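PDB 3CXB: pleckstrin homology domain-containing family M member 2 from Homo sapiens, which binds the Salmonella effector SifA and probably connects it to kinesin, probably contributing to endosomal tubulation during infection. Local coordinates for residues G4-K9 / A90-H95; L32-D37 / P43-N48; A68-L73 / C78-A83. All blocks are in the same frame, centred on the assembly; numbering follows the deposited sequence.

How the interactions relate
The chain opens with strand 2-8, which holds the first segment of interaction 1. After strand 21-28, interaction 2 closes a short loop by pairing 32-37 with 43-48 in a hairpin. Strand 54-59 follows, and then interaction 3 closes a second hairpin between 68-73 and 78-83. The helix that comes next brings 90-95 back to 4-9, so interaction 1 encloses the other two, which follow each other in series. Strand 2-8 neighbours strand 79-82, with probable hydrogen bonds K9 N to E80 O and H7 O to S82 N. The hairpins meet where V47 packs on L73 and L45 on L79, while Y8 packs against Q34 and L44.

Interaction 1 (G4-K9 / A90-H95); sequences GMLHYK and AEWMQH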
loop_
_atom_site.group_PDB
_atom_site.type_symbol
_atom_site.label_atom_id
_atom_site.label_comp_id
_atom_site.label_asym_id
_atom_site.label_seq_id
_atom_site.Cartn_x
_atom_site.Cartn_y
_atom_site.Cartn_z
ATOM N N GLY B 4 -4.464 -8.724 -3.671
ATOM C CA GLY B 4 -5.234 -8.023 -4.656
ATOM C C GLY B 4 -4.390 -7.065 -5.445
ATOM O O GLY B 4 -3.243 -6.790 -5.101
ATOM N N MET B 5 -4.979 -6.550 -6.509
ATOM C CA MET B 5 -4.305 -5.612 -7.375
ATOM C C MET B 5 -4.651 -4.191 -6.918
ATOM O O MET B 5 -5.795 -3.907 -6.574
ATOM C CB MET B 5 -4.769 -5.836 -8.819
ATOM C CG MET B 5 -3.734 -5.450 -9.883
ATOM S SD MET B 5 -2.254 -6.541 -9.880
ATOM C CE MET B 5 -2.758 -7.762 -10.991
ATOM N N LEU B 6 -3.663 -3.303 -6.900
ATOM C CA LEU B 6 -3.886 -1.920 -6.487
ATOM C C LEU B 6 -3.027 -1.011 -7.352
ATOM O O LEU B 6 -2.408 -1.461 -8.314
ATOM C CB LEU B 6 -3.502 -1.726 -5.007
ATOM C CG LEU B 6 -4.402 -2.234 -3.860
ATOM C CD1 LEU B 6 -4.612 -3.740 -3.894
ATOM C CD2 LEU B 6 -3.738 -1.889 -2.559
ATOM N N HIS B 7 -3.007 0.272 -7.018
ATOM C CA HIS B 7 -2.189 1.244 -7.738
ATOM C C HIS B 7 -1.340 1.924 -6.667
ATOM O O HIS B 7 -1.620 1.785 -5.477
ATOM C CB HIS B 7 -3.065 2.284 -8.449
ATOM C CG HIS B 7 -3.957 1.708 -9.506
ATOM N ND1 HIS B 7 -4.782 2.485 -10.291
ATOM C CD2 HIS B 7 -4.169 0.428 -9.895
ATOM C CE1 HIS B 7 -5.467 1.709 -11.113
ATOM N NE2 HIS B 7 -5.114 0.456 -10.893
ATOM N N TYR B 8 -0.302 2.642 -7.068
ATOM C CA TYR B 8 0.516 3.319 -6.080
ATOM C C TYR B 8 1.257 4.486 -6.695
ATOM O O TYR B 8 1.849 4.363 -7.760
ATOM C CB TYR B 8 1.489 2.327 -5.425
ATOM C CG TYR B 8 2.625 1.837 -6.298
ATOM C CD1 TYR B 8 3.813 2.560 -6.402
ATOM C CD2 TYR B 8 2.518 0.647 -7.022
ATOM C CE1 TYR B 8 4.867 2.114 -7.205
ATOM C CE2 TYR B 8 3.571 0.190 -7.833
ATOM C CZ TYR B 8 4.739 0.932 -7.917
ATOM O OH TYR B 8 5.779 0.512 -8.714
ATOM N N LYS B 9 1.203 5.631 -6.028
ATOM C CA LYS B 9 1.878 6.822 -6.516
ATOM C C LYS B 9 3.374 6.655 -6.343
ATOM O O LYS B 9 4.158 7.141 -7.155
ATOM C CB LYS B 9 1.398 8.054 -5.746
ATOM C CG LYS B 9 2.095 9.352 -6.127
ATOM C CD LYS B 9 1.379 10.547 -5.501
ATOM C CE LYS B 9 2.105 11.864 -5.752
ATOM N NZ LYS B 9 3.480 11.852 -5.181
ATOM N N ALA B 90 -11.559 0.015 2.196
ATOM C CA ALA B 90 -11.899 -0.139 3.602
ATOM C C ALA B 90 -11.502 -1.535 4.082
ATOM O O ALA B 90 -11.180 -1.754 5.269
ATOM C CB ALA B 90 -13.369 0.064 3.793
ATOM N N GLU B 91 -11.534 -2.486 3.153
ATOM C CA GLU B 91 -11.174 -3.855 3.491
ATOM C C GLU B 91 -9.677 -3.936 3.736
ATOM O O GLU B 91 -9.216 -4.581 4.678
ATOM C CB GLU B 91 -11.570 -4.804 2.373
ATOM C CG GLU B 91 -11.677 -6.229 2.857
ATOM C CD GLU B 91 -12.173 -7.168 1.793
ATOM O OE1 GLU B 91 -12.372 -8.359 2.119
ATOM O OE2 GLU B 91 -12.359 -6.714 0.640
ATOM N N TRP B 92 -8.921 -3.260 2.883
ATOM C CA TRP B 92 -7.484 -3.249 3.028
ATOM C C TRP B 92 -7.130 -2.541 4.314
ATOM O O TRP B 92 -6.334 -3.038 5.122
ATOM C CB TRP B 92 -6.826 -2.524 1.855
ATOM C CG TRP B 92 -6.497 -3.431 0.705
ATOM C CD1 TRP B 92 -7.023 -3.394 -0.563
ATOM C CD2 TRP B 92 -5.532 -4.480 0.707
ATOM N NE1 TRP B 92 -6.435 -4.352 -1.348
ATOM C CE2 TRP B 92 -5.516 -5.035 -0.592
ATOM C CE3 TRP B 92 -4.677 -5.005 1.681
ATOM C CZ2 TRP B 92 -4.674 -6.090 -0.943
ATOM C CZ3 TRP B 92 -3.843 -6.051 1.335
ATOM C CH2 TRP B 92 -3.846 -6.584 0.032
ATOM N N MET B 93 -7.738 -1.373 4.496
ATOM C CA MET B 93 -7.481 -0.555 5.664
ATOM C C MET B 93 -7.639 -1.358 6.939
ATOM O O MET B 93 -6.763 -1.353 7.801
ATOM C CB MET B 93 -8.428 0.643 5.686
ATOM C CG MET B 93 -7.934 1.809 6.519
ATOM S SD MET B 93 -6.680 2.801 5.690
ATOM C CE MET B 93 -5.210 1.921 5.979
ATOM N N GLN B 94 -8.752 -2.065 7.050
ATOM C CA GLN B 94 -9.027 -2.843 8.248
ATOM C C GLN B 94 -8.003 -3.945 8.486
ATOM O O GLN B 94 -7.616 -4.200 9.624
ATOM C CB GLN B 94 -10.427 -3.434 8.147
ATOM C CG GLN B 94 -10.865 -4.280 9.323
ATOM C CD GLN B 94 -12.240 -4.873 9.087
ATOM O OE1 GLN B 94 -13.225 -4.143 8.961
ATOM N NE2 GLN B 94 -12.314 -6.203 9.012
ATOM N N HIS B 95 -7.568 -4.599 7.413
ATOM C CA HIS B 95 -6.584 -5.666 7.550
ATOM C C HIS B 95 -5.228 -5.097 7.947
ATOM O O HIS B 95 -4.623 -5.534 8.911
ATOM C CB HIS B 95 -6.449 -6.474 6.242
ATOM C CG HIS B 95 -7.553 -7.467 6.015
ATOM N ND1 HIS B 95 -7.936 -8.390 6.968
ATOM C CD2 HIS B 95 -8.334 -7.698 4.933
ATOM C CE1 HIS B 95 -8.907 -9.143 6.483
ATOM N NE2 HIS B 95 -9.167 -8.744 5.251
#
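The indole nitrogen of W92, NE1, lies in van der Waals contact with the branched end of L6, whose CD1 is 3.2 Å from it. The contact is apolar rather than a polar bond, and it suits both partners, since a branched leucine end can spread over a broad flat ring. CD2 of L6 stands over one face of the indole, 4.1 Å from the centroid of the five-membered ring and 19° off its normal, a CH-pi contact displaced toward the rim. The other methyl, CD1, reaches CE2 of W92 at 3.7 Å. The CB of L6 points toward the helix, and chi1 -76° with chi2 60° turns both methyls to the indole. At the edge of the indole, near its plane, the backbone N of G4 lies 3.8 Å from CZ2 of W92; glycine brings bare main chain to this spot. Nearby, K2 makes a cation-pi contact with W92 and pairs its charge with E91, so this one lysine at the start of the strand holds two consecutive helix residues. A tryptophan from the C-terminal helix packed on the first strand is a hallmark of the pleckstrin homology fold, in which this helix caps one end of the barrel.

Interaction 2 (L32-D37 / P43-N48); sequences LYQYPD and PLLSVN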
loop_
_atom_site.group_PDB
_atom_site.type_symbol
_atom_site.label_atom_id
_atom_site.label_comp_id
_atom_site.label_asym_id
_atom_site.label_seq_id
_atom_site.Cartn_x
_atom_site.Cartn_y
_atom_site.Cartn_z
ATOM N N LEU B 32 3.619 -7.614 4.582
ATOM C CA LEU B 32 2.990 -7.113 3.380
ATOM C C LEU B 32 4.001 -7.062 2.259
ATOM O O LEU B 32 5.061 -6.434 2.388
ATOM C CB LEU B 32 2.443 -5.699 3.610
ATOM C CG LEU B 32 1.856 -4.989 2.386
ATOM C CD1 LEU B 32 0.479 -5.553 2.079
ATOM C CD2 LEU B 32 1.728 -3.520 2.661
ATOM N N TYR B 33 3.670 -7.711 1.154
ATOM C CA TYR B 33 4.570 -7.710 0.017
ATOM C C TYR B 33 3.942 -6.966 -1.140
ATOM O O TYR B 33 2.733 -7.026 -1.345
ATOM C CB TYR B 33 4.867 -9.138 -0.416
ATOM C CG TYR B 33 5.166 -10.087 0.715
ATOM C CD1 TYR B 33 4.160 -10.538 1.548
ATOM C CD2 TYR B 33 6.451 -10.565 0.920
ATOM C CE1 TYR B 33 4.419 -11.457 2.558
ATOM C CE2 TYR B 33 6.724 -11.478 1.925
ATOM C CZ TYR B 33 5.700 -11.920 2.737
ATOM O OH TYR B 33 5.932 -12.828 3.739
ATOM N N GLN B 34 4.759 -6.258 -1.895
ATOM C CA GLN B 34 4.260 -5.547 -3.057
ATOM C C GLN B 34 5.080 -5.929 -4.286
ATOM O O GLN B 34 6.308 -5.854 -4.272
ATOM C CB GLN B 34 4.359 -4.046 -2.853
ATOM C CG GLN B 34 4.174 -3.292 -4.157
ATOM C CD GLN B 34 4.401 -1.810 -4.016
ATOM O OE1 GLN B 34 5.326 -1.386 -3.339
ATOM N NE2 GLN B 34 3.573 -1.014 -4.670
ATOM N N TYR B 35 4.412 -6.335 -5.355
ATOM C CA TYR B 35 5.122 -6.691 -6.579
ATOM C C TYR B 35 4.594 -5.757 -7.660
ATOM O O TYR B 35 3.484 -5.226 -7.532
ATOM C CB TYR B 35 4.813 -8.131 -6.961
ATOM C CG TYR B 35 5.055 -9.130 -5.873
ATOM C CD1 TYR B 35 6.335 -9.626 -5.623
ATOM C CD2 TYR B 35 4.014 -9.559 -5.057
ATOM C CE1 TYR B 35 6.572 -10.521 -4.584
ATOM C CE2 TYR B 35 4.240 -10.459 -4.006
ATOM C CZ TYR B 35 5.522 -10.931 -3.779
ATOM O OH TYR B 35 5.772 -11.786 -2.740
ATOM N N PRO B 36 5.372 -5.530 -8.739
ATOM C CA PRO B 36 4.902 -4.638 -9.812
ATOM C C PRO B 36 3.739 -5.239 -10.600
ATOM O O PRO B 36 2.973 -4.524 -11.249
ATOM C CB PRO B 36 6.153 -4.429 -10.663
ATOM C CG PRO B 36 6.885 -5.707 -10.479
ATOM C CD PRO B 36 6.750 -5.981 -9.002
ATOM N N ASP B 37 3.617 -6.557 -10.529
ATOM C CA ASP B 37 2.550 -7.278 -11.201
ATOM C C ASP B 37 2.353 -8.599 -10.467
ATOM O O ASP B 37 2.980 -8.837 -9.438
ATOM C CB ASP B 37 2.892 -7.526 -12.682
ATOM C CG ASP B 37 4.223 -8.238 -12.877
ATOM O OD1 ASP B 37 5.273 -7.620 -12.597
ATOM O OD2 ASP B 37 4.221 -9.411 -13.314
ATOM N N PRO B 43 9.799 -9.116 -5.024
ATOM C CA PRO B 43 9.264 -8.001 -4.245
ATOM C C PRO B 43 9.787 -6.621 -4.578
ATOM O O PRO B 43 10.988 -6.364 -4.580
ATOM C CB PRO B 43 9.548 -8.415 -2.800
ATOM C CG PRO B 43 10.711 -9.329 -2.924
ATOM C CD PRO B 43 10.335 -10.148 -4.122
ATOM N N LEU B 44 8.856 -5.734 -4.879
ATOM C CA LEU B 44 9.198 -4.363 -5.178
ATOM C C LEU B 44 9.416 -3.715 -3.798
ATOM O O LEU B 44 10.274 -2.842 -3.618
ATOM C CB LEU B 44 8.028 -3.721 -5.926
ATOM C CG LEU B 44 8.198 -2.373 -6.618
ATOM C CD1 LEU B 44 9.300 -2.447 -7.645
ATOM C CD2 LEU B 44 6.894 -2.001 -7.279
ATOM N N LEU B 45 8.639 -4.195 -2.825
ATOM C CA LEU B 45 8.695 -3.727 -1.448
ATOM C C LEU B 45 8.115 -4.741 -0.488
ATOM O O LEU B 45 7.108 -5.381 -0.766
ATOM C CB LEU B 45 7.927 -2.426 -1.279
ATOM C CG LEU B 45 7.610 -2.067 0.180
ATOM C CD1 LEU B 45 8.888 -1.771 0.919
ATOM C CD2 LEU B 45 6.695 -0.853 0.232
ATOM N N SER B 46 8.745 -4.864 0.665
ATOM C CA SER B 46 8.299 -5.794 1.673
ATOM C C SER B 46 8.323 -5.082 3.020
ATOM O O SER B 46 9.359 -4.563 3.423
ATOM C CB SER B 46 9.236 -6.993 1.682
ATOM O OG SER B 46 8.987 -7.830 2.795
ATOM N N VAL B 47 7.189 -5.051 3.714
ATOM C CA VAL B 47 7.126 -4.371 5.004
ATOM C C VAL B 47 6.619 -5.236 6.127
ATOM O O VAL B 47 5.616 -5.922 5.994
ATOM C CB VAL B 47 6.218 -3.140 4.955
ATOM C CG1 VAL B 47 6.875 -2.033 4.170
ATOM C CG2 VAL B 47 4.916 -3.509 4.320
ATOM N N ASN B 48 7.317 -5.189 7.247
ATOM C CA ASN B 48 6.899 -5.958 8.392
ATOM C C ASN B 48 5.880 -5.138 9.174
ATOM O O ASN B 48 6.236 -4.277 9.986
ATOM C CB ASN B 48 8.095 -6.293 9.283
ATOM C CG ASN B 48 7.705 -7.122 10.493
ATOM O OD1 ASN B 48 8.514 -7.338 11.394
ATOM N ND2 ASN B 48 6.461 -7.595 10.518
#
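The Y35 ring turns an edge to P43, whose backbone N lies near the ring plane, 3.5 Å from CE1 of Y35. With CG of Y35 anti to its carbonyl carbon (chi1 -53°), the ring leans back to P43 although its CB sets off away from it. The Y33 ring meets S46 more loosely, OG standing obliquely to it; both suit this more exposed face. Q34 sends its amide to the other face of the sheet, where OE1 lies 3.5 Å from CB of L45 and NE2 is satisfied by a hydrogen bond outside this contact. The two segments form an antiparallel hairpin of the PH domain, and 45-48 is one of the two outermost strands of the sheet within this chain. L32 and V47 are a hydrogen-bonded pair, with V47 N to L32 O at 2.9 Å and nearly straight (169°). At the other end comes a classic beta bulge: two residues, L44 and L45, stand opposite the single Q34, whose carbonyl O accepts from L44 N at 2.6 Å and from L45 N at 3.2 Å. CB of L44 lies 4.0 Å from CD of P36. On the buried face, CG2 of beta-branched V47 runs alongside apolar L32, 3.4 Å from its CB.

Interaction 3 (A68-L73 / C78-A83); sequences AFQVIL and CLELSA
F69, L81 and C78 bury the most surface here, and the first two meet directly. CB of L81 lies over one face of the F69 ring, 3.8 Å from its centroid and 22° off the normal, a CH-pi contact; CD1 of L81 continues along the ring to CE1 of F69. The phenyl group is brought there by a chi1 of 58°, which sets CG of F69 between the backbone N and the carbonyl carbon and bends the ring over its cross-strand neighbour. The backbones of this hydrogen-bonded pair are joined twice, L81 N giving to F69 O at 2.9 Å and F69 N to L81 O at 3.1 Å from above the carbonyl plane. V71 and L79 repeat the pairing, their CB atoms 4.1 Å apart on the same apolar face. C78 serves the other end: its small side chain, with chi1 71°, fits beside the partner strand, CB 3.4 Å from V71 O and SG 3.7 Å from NE2 of Q70. Polar Q70 and E80 point alike on the opposite, less buried face. On the apolar face, F69 and L81 both touch L6. The arrangement is that of the last beta hairpin of a pleckstrin homology domain, the F69 end of its inner face packed against the C-terminal helix, the V71-L79 end against strand 45-48 and M49.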
loop_
_atom_site.group_PDB
_atom_site.type_symbol
_atom_site.label_atom_id
_atom_site.label_comp_id
_atom_site.label_asym_id
_atom_site.label_seq_id
_atom_site.Cartn_x
_atom_site.Cartn_y
_atom_site.Cartn_z
ATOM N N ALA B 68 -7.913 6.417 -1.946
ATOM C CA ALA B 68 -6.488 6.393 -1.633
ATOM C C ALA B 68 -6.150 6.303 -0.147
ATOM O O ALA B 68 -6.795 6.924 0.688
ATOM C CB ALA B 68 -5.822 7.609 -2.222
ATOM N N PHE B 69 -5.118 5.526 0.166
ATOM C CA PHE B 69 -4.657 5.349 1.540
ATOM C C PHE B 69 -3.146 5.139 1.570
ATOM O O PHE B 69 -2.531 4.830 0.550
ATOM C CB PHE B 69 -5.362 4.160 2.182
ATOM C CG PHE B 69 -5.155 2.857 1.445
ATOM C CD1 PHE B 69 -4.175 1.953 1.858
ATOM C CD2 PHE B 69 -5.967 2.524 0.363
ATOM C CE1 PHE B 69 -4.012 0.735 1.210
ATOM C CE2 PHE B 69 -5.814 1.304 -0.300
ATOM C CZ PHE B 69 -4.840 0.404 0.121
ATOM N N GLN B 70 -2.542 5.290 2.740
ATOM C CA GLN B 70 -1.105 5.145 2.827
ATOM C C GLN B 70 -0.611 4.281 3.980
ATOM O O GLN B 70 -1.279 4.126 5.001
ATOM C CB GLN B 70 -0.484 6.527 2.902
ATOM C CG GLN B 70 -1.021 7.335 4.056
ATOM C CD GLN B 70 -0.643 8.812 4.010
ATOM O OE1 GLN B 70 -0.696 9.497 5.032
ATOM N NE2 GLN B 70 -0.283 9.314 2.824
ATOM N N VAL B 71 0.570 3.702 3.785
ATOM C CA VAL B 71 1.203 2.870 4.789
ATOM C C VAL B 71 2.464 3.608 5.204
ATOM O O VAL B 71 3.413 3.670 4.435
ATOM C CB VAL B 71 1.592 1.500 4.204
ATOM C CG1 VAL B 71 2.311 0.661 5.247
ATOM C CG2 VAL B 71 0.349 0.777 3.741
ATOM N N ILE B 72 2.463 4.177 6.408
ATOM C CA ILE B 72 3.607 4.919 6.921
ATOM C C ILE B 72 4.829 4.038 7.190
ATOM O O ILE B 72 4.725 2.973 7.794
ATOM C CB ILE B 72 3.255 5.662 8.220
ATOM C CG1 ILE B 72 2.397 6.909 7.932
ATOM C CG2 ILE B 72 4.539 6.115 8.886
ATOM C CD1 ILE B 72 1.073 6.661 7.259
ATOM N N LEU B 73 5.991 4.500 6.745
ATOM C CA LEU B 73 7.219 3.755 6.930
ATOM C C LEU B 73 8.281 4.596 7.612
ATOM O O LEU B 73 8.401 5.792 7.360
ATOM C CB LEU B 73 7.722 3.266 5.580
ATOM C CG LEU B 73 6.737 2.356 4.839
ATOM C CD1 LEU B 73 7.244 2.092 3.429
ATOM C CD2 LEU B 73 6.562 1.053 5.592
ATOM N N CYS B 78 6.338 7.054 2.647
ATOM C CA CYS B 78 5.202 6.150 2.771
ATOM C C CYS B 78 4.760 5.520 1.459
ATOM O O CYS B 78 5.078 6.001 0.376
ATOM C CB CYS B 78 4.009 6.896 3.376
ATOM S SG CYS B 78 3.206 8.131 2.266
ATOM N N LEU B 79 3.999 4.442 1.559
ATOM C CA LEU B 79 3.505 3.778 0.374
ATOM C C LEU B 79 2.127 4.344 0.022
ATOM O O LEU B 79 1.169 4.145 0.757
ATOM C CB LEU B 79 3.431 2.270 0.636
ATOM C CG LEU B 79 2.830 1.363 -0.441
ATOM C CD1 LEU B 79 3.521 1.612 -1.771
ATOM C CD2 LEU B 79 2.960 -0.098 -0.020
ATOM N N GLU B 80 2.023 5.073 -1.084
ATOM C CA GLU B 80 0.725 5.628 -1.469
ATOM C C GLU B 80 -0.017 4.618 -2.332
ATOM O O GLU B 80 0.382 4.340 -3.462
ATOM C CB GLU B 80 0.894 6.934 -2.245
ATOM C CG GLU B 80 1.047 8.180 -1.383
ATOM C CD GLU B 80 -0.273 8.771 -0.907
ATOM O OE1 GLU B 80 -0.243 9.889 -0.340
ATOM O OE2 GLU B 80 -1.335 8.124 -1.091
ATOM N N LEU B 81 -1.094 4.065 -1.790
ATOM C CA LEU B 81 -1.877 3.081 -2.515
ATOM C C LEU B 81 -3.239 3.635 -2.913
ATOM O O LEU B 81 -3.679 4.659 -2.407
ATOM C CB LEU B 81 -2.063 1.824 -1.659
ATOM C CG LEU B 81 -0.818 1.033 -1.251
ATOM C CD1 LEU B 81 -1.205 -0.090 -0.296
ATOM C CD2 LEU B 81 -0.148 0.456 -2.487
ATOM N N SER B 82 -3.901 2.948 -3.834
ATOM C CA SER B 82 -5.219 3.364 -4.296
ATOM C C SER B 82 -6.004 2.146 -4.748
ATOM O O SER B 82 -5.498 1.337 -5.516
ATOM C CB SER B 82 -5.098 4.344 -5.459
ATOM O OG SER B 82 -6.364 4.902 -5.768
ATOM N N ALA B 83 -7.231 2.010 -4.259
ATOM C CA ALA B 83 -8.071 0.879 -4.628
ATOM C C ALA B 83 -9.028 1.309 -5.732
ATOM O O ALA B 83 -8.930 2.426 -6.241
ATOM C CB ALA B 83 -8.841 0.376 -3.422
#